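Local structure of rubber oxygenase (Streptomyces sp., 5O1L) at residues Leu63-Val66 against Ile67-Glu71; Arg98-Met101 against Glu102-Arg106; Gly185-Ile188 against Val189-Lys193; Ala256-His259 against Val260-Ser264; Gly269-Asp272 against Glu273-Pro276. The protein cleaves the double bonds of poly(cis-1,4-isoprene) in natural and synthetic rubber by adding molecular oxygen, using one non-covalently bound b-type heme per subunit. All coordinates share one frame; numbering follows the deposited sequence.

The five contacts run along an all-helical chain, from the end of helix 59-68 (interaction 1) through helix 95-104 (interaction 2), the start of helix 187-204 (interaction 3) and helix 251-267 (interaction 4) to the following loop (interaction 5). Interactions 2 and 3, with centres about 12 Å apart, touch where Val192 packs on Met101 and Ala104. Interactions 4 and 5, also about 12 Å apart between centres, meet through Gln262 and Pro276. The centres of interactions 1 and 4 lie about 32 Å apart. Helix 187-204 carries His198, the inferred axial heme ligand, and packs against residues of interactions 1 and 2; at its start it meets helix 251-267, although interactions 3 and 4 do not touch.

Interaction 1. Residues Leu63-Val66 against Ile67-Glu71; sequences LAAV and IDRGE
With CG beside the backbone N (chi1 -66°) and a bend at chi3 (-49°), the Arg69 side chain folds back along the last helical turn and lays its guanidinium over Ala65 and Val66. NH2 of Arg69 comes to 3.4 Å from CB of Ala65, while the carbonyl O of Ala65 and the CA of Val66 lie over one face of the group. NH1 touches the CG2 branch of Val66, whose other branch, CG1, meets CB of Glu71.

Glu71, extended beyond CG, brings its carboxylate to the guanidinium edge, where Arg69 takes it side-on with two nitrogens. The NH1 bond to OE1 of Glu71 measures 2.7 Å and arrives on the syn side; the NE bond to OE2 of Glu71, at 2.9 Å, comes from above the carboxylate plane. Asp96 forms a further salt bridge with NH2, so two carboxylates fix the rotation of the guanidinium.

In the backbone, Asp68 N binds Ala64 O at 2.9 Å and Arg69 N binds Ala65 O at 2.8 Å. The chain then turns off: Glu71 N reaches Val66 O at 3.1 Å, and Gly70 N bonds to Ile67 O. Ile67 packs on Ala200 of helix 187-204. With Gly70 at positive phi (71°), this is the Schellman motif that ends helix 59-68.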
loop_
_atom_site.group_PDB
_atom_site.type_symbol
_atom_site.label_atom_id
_atom_site.label_comp_id
_atom_site.label_asym_id
_atom_site.label_seq_id
_atom_site.Cartn_x
_atom_site.Cartn_y
_atom_site.Cartn_z
ATOM N N LEU A 63 1.954 -11.716 19.307
ATOM C CA LEU A 63 2.726 -10.513 19.437
ATOM C C LEU A 63 2.575 -9.821 20.772
ATOM O O LEU A 63 3.543 -9.266 21.290
ATOM C CB LEU A 63 2.501 -9.555 18.255
ATOM C CG LEU A 63 3.463 -9.774 17.088
ATOM C CD1 LEU A 63 4.929 -9.501 17.417
ATOM C CD2 LEU A 63 3.294 -11.144 16.502
ATOM N N ALA A 64 1.377 -9.907 21.359
ATOM C CA ALA A 64 1.139 -9.330 22.658
ATOM C C ALA A 64 2.053 -10.071 23.655
ATOM O O ALA A 64 2.685 -9.393 24.471
ATOM C CB ALA A 64 -0.320 -9.494 23.044
ATOM N N ALA A 65 2.150 -11.382 23.548
ATOM C CA ALA A 65 2.981 -12.206 24.474
ATOM C C ALA A 65 4.452 -11.920 24.278
ATOM O O ALA A 65 5.185 -11.681 25.267
ATOM C CB ALA A 65 2.704 -13.660 24.308
ATOM N N VAL A 66 4.902 -11.832 23.025
ATOM C CA VAL A 66 6.278 -11.484 22.722
ATOM C C VAL A 66 6.666 -10.126 23.313
ATOM O O VAL A 66 7.714 -9.999 23.986
ATOM C CB VAL A 66 6.543 -11.576 21.200
ATOM C CG1 VAL A 66 7.900 -10.992 20.831
ATOM C CG2 VAL A 66 6.389 -13.042 20.759
ATOM N N ILE A 67 5.828 -9.125 23.181
ATOM C CA ILE A 67 6.107 -7.824 23.687
ATOM C C ILE A 67 6.144 -7.865 25.259
ATOM O O ILE A 67 7.102 -7.399 25.857
ATOM C CB ILE A 67 5.089 -6.796 23.203
ATOM C CG1 ILE A 67 5.325 -6.553 21.707
ATOM C CG2 ILE A 67 5.234 -5.496 23.941
ATOM C CD1 ILE A 67 4.133 -5.912 20.993
ATOM N N ASP A 68 5.111 -8.458 25.831
ATOM C CA ASP A 68 4.977 -8.525 27.306
ATOM C C ASP A 68 6.088 -9.361 27.961
ATOM O O ASP A 68 6.383 -9.143 29.125
ATOM C CB ASP A 68 3.583 -9.050 27.682
ATOM C CG ASP A 68 2.476 -8.034 27.393
ATOM O OD1 ASP A 68 2.788 -6.841 27.171
ATOM O OD2 ASP A 68 1.279 -8.415 27.368
ATOM N N ARG A 69 6.666 -10.336 27.259
ATOM C CA ARG A 69 7.799 -11.120 27.783
ATOM C C ARG A 69 9.129 -10.467 27.571
ATOM O O ARG A 69 10.140 -11.035 28.021
ATOM C CB ARG A 69 7.826 -12.536 27.211
ATOM C CG ARG A 69 6.650 -13.402 27.644
ATOM C CD ARG A 69 6.769 -14.889 27.291
ATOM N NE ARG A 69 7.153 -15.063 25.874
ATOM C CZ ARG A 69 6.392 -15.513 24.859
ATOM N NH1 ARG A 69 6.910 -15.526 23.630
ATOM N NH2 ARG A 69 5.147 -15.981 24.992
ATOM N N GLY A 70 9.195 -9.265 26.996
ATOM C CA GLY A 70 10.426 -8.554 26.773
ATOM C C GLY A 70 11.310 -9.139 25.690
ATOM O O GLY A 70 12.512 -8.903 25.643
ATOM N N GLU A 71 10.698 -9.849 24.739
ATOM C CA GLU A 71 11.438 -10.575 23.722
ATOM C C GLU A 71 11.637 -9.783 22.424
ATOM O O GLU A 71 12.349 -10.297 21.541
ATOM C CB GLU A 71 10.772 -11.880 23.435
ATOM C CG GLU A 71 10.891 -12.810 24.613
ATOM C CD GLU A 71 10.003 -13.992 24.546
ATOM O OE1 GLU A 71 9.259 -14.154 23.559
ATOM O OE2 GLU A 71 10.024 -14.785 25.515
#

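Interaction 2. Residues Arg98-Met101 against Glu102-Arg106; sequences REFM and EHARR
The apolar part of the contact is a CH-pi interaction between Phe100 and Ala104, one helical turn apart. CB of Ala104 sits over one ring face, 4.1 Å from the centroid of the Phe100 ring and 24° off its normal, displaced toward the rim at CE2 and CZ. A chi1 of 167° swings the Phe100 ring away from its own N and along the helix toward this methyl. Both residues also touch Arg195 of helix 187-204.

Backbone hydrogen bonds link the first four carbonyls to the amides four places on. Ala104 N meets Phe100 O at 2.8 Å, in the carbonyl plane, and Glu102 N binds Arg98 O at 2.9 Å. The last of these, from Arg105 N to Met101 O, is more bent, at 137°, as the helix gives out after Ala104.

Charged groups meet on the outer side. NH1 of Arg105 donates to OE2 of Glu102 over 3.3 Å, nearly along the carboxylate C-O bond, whereas NH2 of Arg105 donates to the carbonyl O of Gln87.

The salt bridge is long and Glu102 is exposed, which suggests a modest contribution; the backbone oxygen of Gln87 is the stronger polar partner of Arg105.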
loop_
_atom_site.group_PDB
_atom_site.type_symbol
_atom_site.label_atom_id
_atom_site.label_comp_id
_atom_site.label_asym_id
_atom_site.label_seq_id
_atom_site.Cartn_x
_atom_site.Cartn_y
_atom_site.Cartn_z
ATOM N N ARG A 98 7.619 -18.829 16.562
ATOM C CA ARG A 98 8.062 -19.732 15.514
ATOM C C ARG A 98 6.875 -20.454 14.844
ATOM O O ARG A 98 6.772 -20.465 13.600
ATOM C CB ARG A 98 9.051 -20.778 16.028
ATOM C CG ARG A 98 9.529 -21.693 14.900
ATOM C CD ARG A 98 10.572 -22.742 15.276
ATOM N NE ARG A 98 10.352 -23.357 16.567
ATOM C CZ ARG A 98 9.426 -24.253 16.926
ATOM N NH1 ARG A 98 8.484 -24.702 16.091
ATOM N NH2 ARG A 98 9.455 -24.704 18.182
ATOM N N GLU A 99 5.982 -20.967 15.653
ATOM C CA GLU A 99 4.829 -21.688 15.130
ATOM C C GLU A 99 3.959 -20.744 14.281
ATOM O O GLU A 99 3.548 -21.133 13.186
ATOM C CB GLU A 99 4.012 -22.268 16.287
ATOM C CG GLU A 99 2.723 -22.968 15.982
ATOM C CD GLU A 99 2.174 -23.635 17.242
ATOM O OE1 GLU A 99 1.498 -22.962 18.056
ATOM O OE2 GLU A 99 2.503 -24.821 17.444
ATOM N N PHE A 100 3.731 -19.540 14.794
ATOM C CA PHE A 100 2.970 -18.522 14.027
ATOM C C PHE A 100 3.637 -18.296 12.704
ATOM O O PHE A 100 2.939 -18.264 11.643
ATOM C CB PHE A 100 2.801 -17.227 14.798
ATOM C CG PHE A 100 2.311 -16.096 13.935
ATOM C CD1 PHE A 100 0.961 -16.080 13.584
ATOM C CD2 PHE A 100 3.199 -15.164 13.362
ATOM C CE1 PHE A 100 0.520 -15.116 12.723
ATOM C CE2 PHE A 100 2.708 -14.231 12.454
ATOM C CZ PHE A 100 1.370 -14.217 12.183
ATOM N N MET A 101 4.930 -18.073 12.669
ATOM C CA MET A 101 5.625 -17.687 11.434
ATOM C C MET A 101 5.645 -18.804 10.425
ATOM O O MET A 101 5.519 -18.563 9.209
ATOM C CB MET A 101 7.077 -17.198 11.719
ATOM C CG MET A 101 7.050 -15.904 12.448
ATOM S SD MET A 101 8.707 -15.270 12.834
ATOM C CE MET A 101 9.098 -14.706 11.173
ATOM N N GLU A 102 5.769 -20.033 10.906
ATOM C CA GLU A 102 5.794 -21.185 10.003
ATOM C C GLU A 102 4.432 -21.313 9.278
ATOM O O GLU A 102 4.397 -21.694 8.119
ATOM C CB GLU A 102 6.190 -22.480 10.775
ATOM C CG GLU A 102 7.710 -22.743 10.693
ATOM C CD GLU A 102 8.208 -22.875 9.204
ATOM O OE1 GLU A 102 7.603 -23.722 8.482
ATOM O OE2 GLU A 102 9.153 -22.135 8.669
ATOM N N HIS A 103 3.354 -21.010 9.987
ATOM C CA HIS A 103 2.035 -21.016 9.391
ATOM C C HIS A 103 1.812 -19.803 8.477
ATOM O O HIS A 103 1.310 -19.947 7.344
ATOM C CB HIS A 103 1.022 -21.020 10.536
ATOM C CG HIS A 103 -0.397 -21.159 10.085
ATOM N ND1 HIS A 103 -0.840 -22.268 9.395
ATOM C CD2 HIS A 103 -1.471 -20.346 10.236
ATOM C CE1 HIS A 103 -2.128 -22.140 9.136
ATOM N NE2 HIS A 103 -2.536 -20.983 9.635
ATOM N N ALA A 104 2.251 -18.631 8.955
ATOM C CA ALA A 104 2.016 -17.400 8.214
ATOM C C ALA A 104 2.780 -17.314 6.925
ATOM O O ALA A 104 2.334 -16.586 5.995
ATOM C CB ALA A 104 2.349 -16.235 9.097
ATOM N N ARG A 105 3.876 -18.044 6.766
ATOM C CA ARG A 105 4.642 -17.970 5.563
ATOM C C ARG A 105 4.090 -18.835 4.402
ATOM O O ARG A 105 4.577 -18.770 3.304
ATOM C CB ARG A 105 6.118 -18.266 5.870
ATOM C CG ARG A 105 6.294 -19.769 6.077
ATOM C CD ARG A 105 7.717 -20.189 6.423
ATOM N NE ARG A 105 8.640 -19.767 5.383
ATOM C CZ ARG A 105 9.954 -19.749 5.432
ATOM N NH1 ARG A 105 10.592 -20.135 6.536
ATOM N NH2 ARG A 105 10.601 -19.280 4.405
ATOM N N ARG A 106 3.041 -19.603 4.685
ATOM C CA ARG A 106 2.480 -20.471 3.653
ATOM C C ARG A 106 1.651 -19.653 2.656
ATOM O O ARG A 106 0.794 -18.887 3.060
ATOM C CB ARG A 106 1.596 -21.497 4.323
ATOM C CG ARG A 106 2.402 -22.492 5.150
ATOM C CD ARG A 106 1.510 -23.371 5.982
ATOM N NE ARG A 106 0.613 -24.125 5.128
ATOM C CZ ARG A 106 -0.706 -23.972 5.055
ATOM N NH1 ARG A 106 -1.375 -23.101 5.837
ATOM N NH2 ARG A 106 -1.365 -24.731 4.182
#

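Interaction 3. Residues Gly185-Ile188 against Val189-Lys193; sequences GSMI and VTAVK
The carbonyl O of Ser186 receives Thr190 N at 2.9 Å in a nearly straight bond (165°), and Thr190 OG1 approaches the same oxygen to 3.2 Å. Whether that hydroxyl donates here is unsettled, because a water also lies 2.7 Å from Thr190 OG1. The same water is 2.7 Å from OG of Ser186 and bridges the two hydroxyls. Thr190 holds OG1 beside its own backbone N (chi1 -68°), which turns the oxygen back toward the preceding turn and leaves CG2 to face Met187.

This is the first turn of helix 187-204, with Ser186 at the N-cap position, although its side chain makes no capping bond. The turn is tied down by Asn85, whose OD1 accepts from Ile188 N. The Thr190 side chain is about 5 Å from the heme at the nearest atoms.

On the apolar side Met187, bent at chi2 and chi3, crosses Thr190 at a slant and sets its CE against CG2 of Thr190 at 3.8 Å. The same methyl reaches CB of Ala191 at 4.0 Å. One residue further along the helix, CG2 of Ile188 meets CG2 of Val192 more loosely, at 4.3 Å. Val192 packs on Met101 and Ala104 of helix 95-104.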
loop_
_atom_site.group_PDB
_atom_site.type_symbol
_atom_site.label_atom_id
_atom_site.label_comp_id
_atom_site.label_asym_id
_atom_site.label_seq_id
_atom_site.Cartn_x
_atom_site.Cartn_y
_atom_site.Cartn_z
ATOM N N GLY A 185 13.111 -14.096 -3.952
ATOM C CA GLY A 185 12.509 -12.847 -3.534
ATOM C C GLY A 185 12.204 -12.733 -2.108
ATOM O O GLY A 185 12.700 -13.557 -1.305
ATOM N N SER A 186 11.454 -11.678 -1.727
ATOM C CA SER A 186 11.299 -11.392 -0.345
ATOM C C SER A 186 9.876 -10.966 0.092
ATOM O O SER A 186 9.674 -10.628 1.250
ATOM C CB SER A 186 12.316 -10.331 0.110
ATOM O OG SER A 186 12.106 -9.129 -0.538
ATOM N N MET A 187 8.874 -11.058 -0.788
ATOM C CA MET A 187 7.588 -10.578 -0.350
ATOM C C MET A 187 6.938 -11.424 0.680
ATOM O O MET A 187 6.131 -10.902 1.491
ATOM C CB MET A 187 6.620 -10.298 -1.551
ATOM C CG MET A 187 5.327 -9.591 -1.221
ATOM S SD MET A 187 5.650 -7.935 -0.554
ATOM C CE MET A 187 4.485 -7.890 0.778
ATOM N N ILE A 188 7.202 -12.726 0.741
ATOM C CA ILE A 188 6.635 -13.486 1.855
ATOM C C ILE A 188 7.222 -13.039 3.195
ATOM O O ILE A 188 6.504 -12.840 4.151
ATOM C CB ILE A 188 6.900 -14.959 1.654
ATOM C CG1 ILE A 188 6.192 -15.447 0.369
ATOM C CG2 ILE A 188 6.432 -15.732 2.911
ATOM C CD1 ILE A 188 6.527 -16.856 -0.045
ATOM N N VAL A 189 8.530 -12.847 3.196
ATOM C CA VAL A 189 9.228 -12.295 4.360
ATOM C C VAL A 189 8.627 -10.957 4.769
ATOM O O VAL A 189 8.249 -10.792 5.932
ATOM C CB VAL A 189 10.707 -12.201 4.102
ATOM C CG1 VAL A 189 11.410 -11.585 5.271
ATOM C CG2 VAL A 189 11.247 -13.581 3.740
ATOM N N THR A 190 8.474 -10.037 3.806
ATOM C CA THR A 190 7.946 -8.715 4.096
ATOM C C THR A 190 6.532 -8.825 4.595
ATOM O O THR A 190 6.147 -8.157 5.524
ATOM C CB THR A 190 7.982 -7.877 2.811
ATOM O OG1 THR A 190 9.371 -7.682 2.540
ATOM C CG2 THR A 190 7.252 -6.535 2.991
ATOM N N ALA A 191 5.710 -9.671 3.946
ATOM C CA ALA A 191 4.333 -9.817 4.398
ATOM C C ALA A 191 4.204 -10.351 5.805
ATOM O O ALA A 191 3.382 -9.863 6.615
ATOM C CB ALA A 191 3.546 -10.711 3.460
ATOM N N VAL A 192 4.964 -11.371 6.148
ATOM C CA VAL A 192 4.908 -11.966 7.450
ATOM C C VAL A 192 5.424 -10.942 8.527
ATOM O O VAL A 192 4.782 -10.758 9.562
ATOM C CB VAL A 192 5.673 -13.268 7.530
ATOM C CG1 VAL A 192 5.810 -13.726 8.976
ATOM C CG2 VAL A 192 5.038 -14.333 6.684
ATOM N N LYS A 193 6.522 -10.267 8.221
ATOM C CA LYS A 193 6.994 -9.250 9.152
ATOM C C LYS A 193 5.984 -8.136 9.312
ATOM O O LYS A 193 5.803 -7.643 10.419
ATOM C CB LYS A 193 8.340 -8.720 8.655
ATOM C CG LYS A 193 9.488 -9.745 8.809
ATOM C CD LYS A 193 10.822 -9.158 8.418
ATOM C CE LYS A 193 11.913 -10.191 8.567
ATOM N NZ LYS A 193 13.240 -9.633 8.232
HETATM O O HOH W 1 10.097 -7.428 -0.070
#

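Interaction 4. Residues Ala256-His259 against Val260-Ser264; sequences AYLH and VWQVS
Residues 256-264 form an unbroken run within helix 251-267, and each of the first four carbonyls accepts from the amide four places on. Val263 N to His259 O is the straightest of these bonds (2.9 Å, 176°), and Gln262 N lies 2.8 Å from Leu258 O.

Tyr257 and Trp261 run side by side, pointing the same way. The indole places CD1 over one face of the tyrosine ring, 3.7 Å from CZ of Tyr257, with the planes of the phenol and the five-membered ring inclined at 51°. Both polar ends, Tyr257 OH and Trp261 NE1, are hydrogen-bonded to the hydroxyl of Tyr134. The Trp261 side chain lies about 5 Å from the heme (nearest atoms).

His259 receives the CG2 methyl of Val263 over one ring face, a CH-pi contact of 4.0 Å from CG2 to the centroid. At the ring edge ND1 of His259 makes a weak bond of 3.4 Å to OE1 of Gln262, the imidazole and amide planes being 78° apart. A water donates to the same OE1 at 2.7 Å. The Gln262 amide lies against CG of Leu258.

The stronger polar ties lead out of the helix, from His259 NE2 to the backbone N of Asp112 and from Gln262 NE2 to Pro276 O. Partners at both ring nitrogens probably restrict imidazole rotation, while Tyr134 provides for the polar groups of a buried aromatic pair.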
loop_
_atom_site.group_PDB
_atom_site.type_symbol
_atom_site.label_atom_id
_atom_site.label_comp_id
_atom_site.label_asym_id
_atom_site.label_seq_id
_atom_site.Cartn_x
_atom_site.Cartn_y
_atom_site.Cartn_z
ATOM N N ALA A 256 -3.710 -10.505 -13.749
ATOM C CA ALA A 256 -2.505 -10.917 -13.036
ATOM C C ALA A 256 -2.135 -9.914 -11.972
ATOM O O ALA A 256 -1.736 -10.299 -10.865
ATOM C CB ALA A 256 -1.377 -11.065 -14.025
ATOM N N TYR A 257 -2.281 -8.627 -12.275
ATOM C CA TYR A 257 -2.068 -7.582 -11.274
ATOM C C TYR A 257 -3.031 -7.735 -10.102
ATOM O O TYR A 257 -2.623 -7.672 -8.914
ATOM C CB TYR A 257 -2.182 -6.179 -11.919
ATOM C CG TYR A 257 -1.971 -5.013 -11.003
ATOM C CD1 TYR A 257 -0.726 -4.602 -10.716
ATOM C CD2 TYR A 257 -3.004 -4.340 -10.422
ATOM C CE1 TYR A 257 -0.530 -3.504 -9.892
ATOM C CE2 TYR A 257 -2.824 -3.243 -9.606
ATOM C CZ TYR A 257 -1.567 -2.859 -9.330
ATOM O OH TYR A 257 -1.370 -1.774 -8.440
ATOM N N LEU A 258 -4.312 -7.948 -10.341
ATOM C CA LEU A 258 -5.243 -8.232 -9.276
ATOM C C LEU A 258 -4.800 -9.423 -8.437
ATOM O O LEU A 258 -4.834 -9.367 -7.212
ATOM C CB LEU A 258 -6.633 -8.502 -9.840
ATOM C CG LEU A 258 -7.706 -8.892 -8.811
ATOM C CD1 LEU A 258 -7.958 -7.817 -7.786
ATOM C CD2 LEU A 258 -8.986 -9.154 -9.595
ATOM N N HIS A 259 -4.372 -10.468 -9.092
ATOM C CA HIS A 259 -3.928 -11.692 -8.393
ATOM C C HIS A 259 -2.783 -11.419 -7.465
ATOM O O HIS A 259 -2.769 -11.902 -6.325
ATOM C CB HIS A 259 -3.640 -12.794 -9.383
ATOM C CG HIS A 259 -3.473 -14.137 -8.761
ATOM N ND1 HIS A 259 -4.526 -14.759 -8.116
ATOM C CD2 HIS A 259 -2.418 -14.955 -8.628
ATOM C CE1 HIS A 259 -4.078 -15.928 -7.618
ATOM N NE2 HIS A 259 -2.843 -16.085 -7.949
ATOM N N VAL A 260 -1.793 -10.666 -7.925
ATOM C CA VAL A 260 -0.701 -10.266 -7.002
ATOM C C VAL A 260 -1.251 -9.605 -5.771
ATOM O O VAL A 260 -0.807 -9.911 -4.639
ATOM C CB VAL A 260 0.303 -9.370 -7.728
ATOM C CG1 VAL A 260 1.305 -8.755 -6.768
ATOM C CG2 VAL A 260 1.018 -10.046 -8.846
ATOM N N TRP A 261 -2.153 -8.667 -5.904
ATOM C CA TRP A 261 -2.753 -7.955 -4.787
ATOM C C TRP A 261 -3.641 -8.816 -3.943
ATOM O O TRP A 261 -3.707 -8.658 -2.725
ATOM C CB TRP A 261 -3.381 -6.627 -5.239
ATOM C CG TRP A 261 -2.356 -5.617 -5.512
ATOM C CD1 TRP A 261 -1.670 -5.344 -6.647
ATOM C CD2 TRP A 261 -1.782 -4.771 -4.476
ATOM N NE1 TRP A 261 -0.709 -4.369 -6.383
ATOM C CE2 TRP A 261 -0.808 -3.981 -5.091
ATOM C CE3 TRP A 261 -2.042 -4.614 -3.153
ATOM C CZ2 TRP A 261 -0.061 -3.030 -4.373
ATOM C CZ3 TRP A 261 -1.365 -3.657 -2.446
ATOM C CH2 TRP A 261 -0.344 -2.910 -3.063
ATOM N N GLN A 262 -4.316 -9.804 -4.507
ATOM C CA GLN A 262 -5.134 -10.724 -3.729
ATOM C C GLN A 262 -4.230 -11.608 -2.846
ATOM O O GLN A 262 -4.493 -11.739 -1.656
ATOM C CB GLN A 262 -5.990 -11.603 -4.653
ATOM C CG GLN A 262 -7.125 -10.931 -5.425
ATOM C CD GLN A 262 -7.666 -11.803 -6.509
ATOM O OE1 GLN A 262 -6.954 -12.567 -7.171
ATOM N NE2 GLN A 262 -8.988 -11.675 -6.676
ATOM N N VAL A 263 -3.199 -12.209 -3.446
ATOM C CA VAL A 263 -2.331 -13.056 -2.693
ATOM C C VAL A 263 -1.652 -12.216 -1.624
ATOM O O VAL A 263 -1.533 -12.644 -0.483
ATOM C CB VAL A 263 -1.318 -13.706 -3.606
ATOM C CG1 VAL A 263 -0.157 -14.351 -2.815
ATOM C CG2 VAL A 263 -1.980 -14.714 -4.554
ATOM N N SER A 264 -1.265 -10.985 -1.972
ATOM C CA SER A 264 -0.564 -10.165 -0.966
ATOM C C SER A 264 -1.466 -9.821 0.190
ATOM O O SER A 264 -1.019 -9.827 1.341
ATOM C CB SER A 264 -0.023 -8.926 -1.610
ATOM O OG SER A 264 0.949 -9.223 -2.617
HETATM O O HOH W 2 -7.421 -14.039 -9.440
#

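Interaction 5. Residues Gly269-Asp272 against Glu273-Pro276; sequences GVSD and EYIP
Val270 and Ile275 lean across each other at a slant, CG1 of Val270 meeting CG1 of Ile275 at 3.8 Å. The same valine branch also touches CB of Tyr274, at 4.1 Å, and thus fits against two successive residues of the turn. Ile275 carries CG1 beside its backbone N (chi1 -55°), a setting that directs CG1 back over Ser271 O and takes CD1 alongside the Asp272 carboxylate.

Asp272 and Ile275 lie side by side and point the same way, with OD1 of Asp272 3.6 Å from CD1 of Ile275. This OD1 is buried without a polar partner, whereas OD2 accepts a hydrogen bond from the indole NE1 of Trp110. One half of the carboxylate is therefore held by a donor while the other rests against hydrocarbon, an environment that might raise the pKa of the acid.

Ser271 divides its contacts. Its CB approaches the Tyr274 ring obliquely, 3.7 Å from CD2, while OG branches off to accept from the backbone N of Glu273 at 3.2 Å, an ST turn. A type I beta turn is closed by Tyr274 N bonding to Ser271 O at 2.9 Å, with the donor 46° out of the carbonyl plane; a weak bond from Ile275 N to Asp272 O follows.

These residues form the loop joining helix 251-267 to helix 279-289, entered through a Schellman motif at Gly269. Ile275 packs back on Gln262 and His266 of the first helix, Val270 leans on Gln224 and Ile227 of helix 224-244, and Pro276 meets Ala281 and Ala282 of helix 279-289.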
loop_
_atom_site.group_PDB
_atom_site.type_symbol
_atom_site.label_atom_id
_atom_site.label_comp_id
_atom_site.label_asym_id
_atom_site.label_seq_id
_atom_site.Cartn_x
_atom_site.Cartn_y
_atom_site.Cartn_z
ATOM N N GLY A 269 -2.460 -11.131 6.157
ATOM C CA GLY A 269 -3.395 -11.486 7.176
ATOM C C GLY A 269 -4.832 -11.124 6.956
ATOM O O GLY A 269 -5.656 -11.339 7.843
ATOM N N VAL A 270 -5.199 -10.692 5.746
ATOM C CA VAL A 270 -6.596 -10.431 5.418
ATOM C C VAL A 270 -7.293 -11.791 5.156
ATOM O O VAL A 270 -6.783 -12.602 4.385
ATOM C CB VAL A 270 -6.778 -9.531 4.250
ATOM C CG1 VAL A 270 -8.284 -9.301 4.044
ATOM C CG2 VAL A 270 -6.037 -8.190 4.511
ATOM N N SER A 271 -8.405 -12.063 5.813
ATOM C CA SER A 271 -9.158 -13.250 5.559
ATOM C C SER A 271 -9.648 -13.261 4.122
ATOM O O SER A 271 -10.094 -12.222 3.594
ATOM C CB SER A 271 -10.402 -13.234 6.443
ATOM O OG SER A 271 -11.236 -14.294 6.083
ATOM N N ASP A 272 -9.662 -14.455 3.510
ATOM C CA ASP A 272 -10.122 -14.593 2.142
ATOM C C ASP A 272 -11.557 -14.164 2.005
ATOM O O ASP A 272 -11.953 -13.839 0.864
ATOM C CB ASP A 272 -9.949 -16.007 1.649
ATOM C CG ASP A 272 -8.508 -16.448 1.510
ATOM O OD1 ASP A 272 -7.615 -15.534 1.599
ATOM O OD2 ASP A 272 -8.286 -17.668 1.273
ATOM N N GLU A 273 -12.346 -14.171 3.065
ATOM C CA GLU A 273 -13.725 -13.729 2.989
ATOM C C GLU A 273 -13.893 -12.219 2.775
ATOM O O GLU A 273 -15.003 -11.794 2.484
ATOM C CB GLU A 273 -14.453 -14.058 4.330
ATOM C CG GLU A 273 -14.576 -15.522 4.568
ATOM C CD GLU A 273 -15.144 -15.899 5.934
ATOM O OE1 GLU A 273 -15.556 -15.004 6.742
ATOM O OE2 GLU A 273 -15.173 -17.144 6.166
ATOM N N TYR A 274 -12.799 -11.464 2.856
ATOM C CA TYR A 274 -12.820 -10.014 2.646
ATOM C C TYR A 274 -12.040 -9.544 1.432
ATOM O O TYR A 274 -11.995 -8.351 1.131
ATOM C CB TYR A 274 -12.346 -9.233 3.917
ATOM C CG TYR A 274 -13.127 -9.657 5.153
ATOM C CD1 TYR A 274 -14.481 -9.685 5.196
ATOM C CD2 TYR A 274 -12.432 -10.090 6.243
ATOM C CE1 TYR A 274 -15.157 -10.040 6.333
ATOM C CE2 TYR A 274 -13.078 -10.490 7.394
ATOM C CZ TYR A 274 -14.448 -10.444 7.396
ATOM O OH TYR A 274 -15.143 -10.842 8.571
ATOM N N ILE A 275 -11.355 -10.431 0.757
ATOM C CA ILE A 275 -10.553 -10.042 -0.434
ATOM C C ILE A 275 -11.429 -10.142 -1.671
ATOM O O ILE A 275 -12.024 -11.190 -1.902
ATOM C CB ILE A 275 -9.331 -11.005 -0.594
ATOM C CG1 ILE A 275 -8.476 -11.066 0.684
ATOM C CG2 ILE A 275 -8.535 -10.627 -1.818
ATOM C CD1 ILE A 275 -7.413 -12.111 0.644
ATOM N N PRO A 276 -11.575 -9.084 -2.453
ATOM C CA PRO A 276 -12.439 -9.182 -3.634
ATOM C C PRO A 276 -11.969 -10.171 -4.627
ATOM O O PRO A 276 -10.778 -10.258 -4.900
ATOM C CB PRO A 276 -12.464 -7.771 -4.260
ATOM C CG PRO A 276 -11.478 -7.007 -3.487
ATOM C CD PRO A 276 -10.944 -7.779 -2.317
#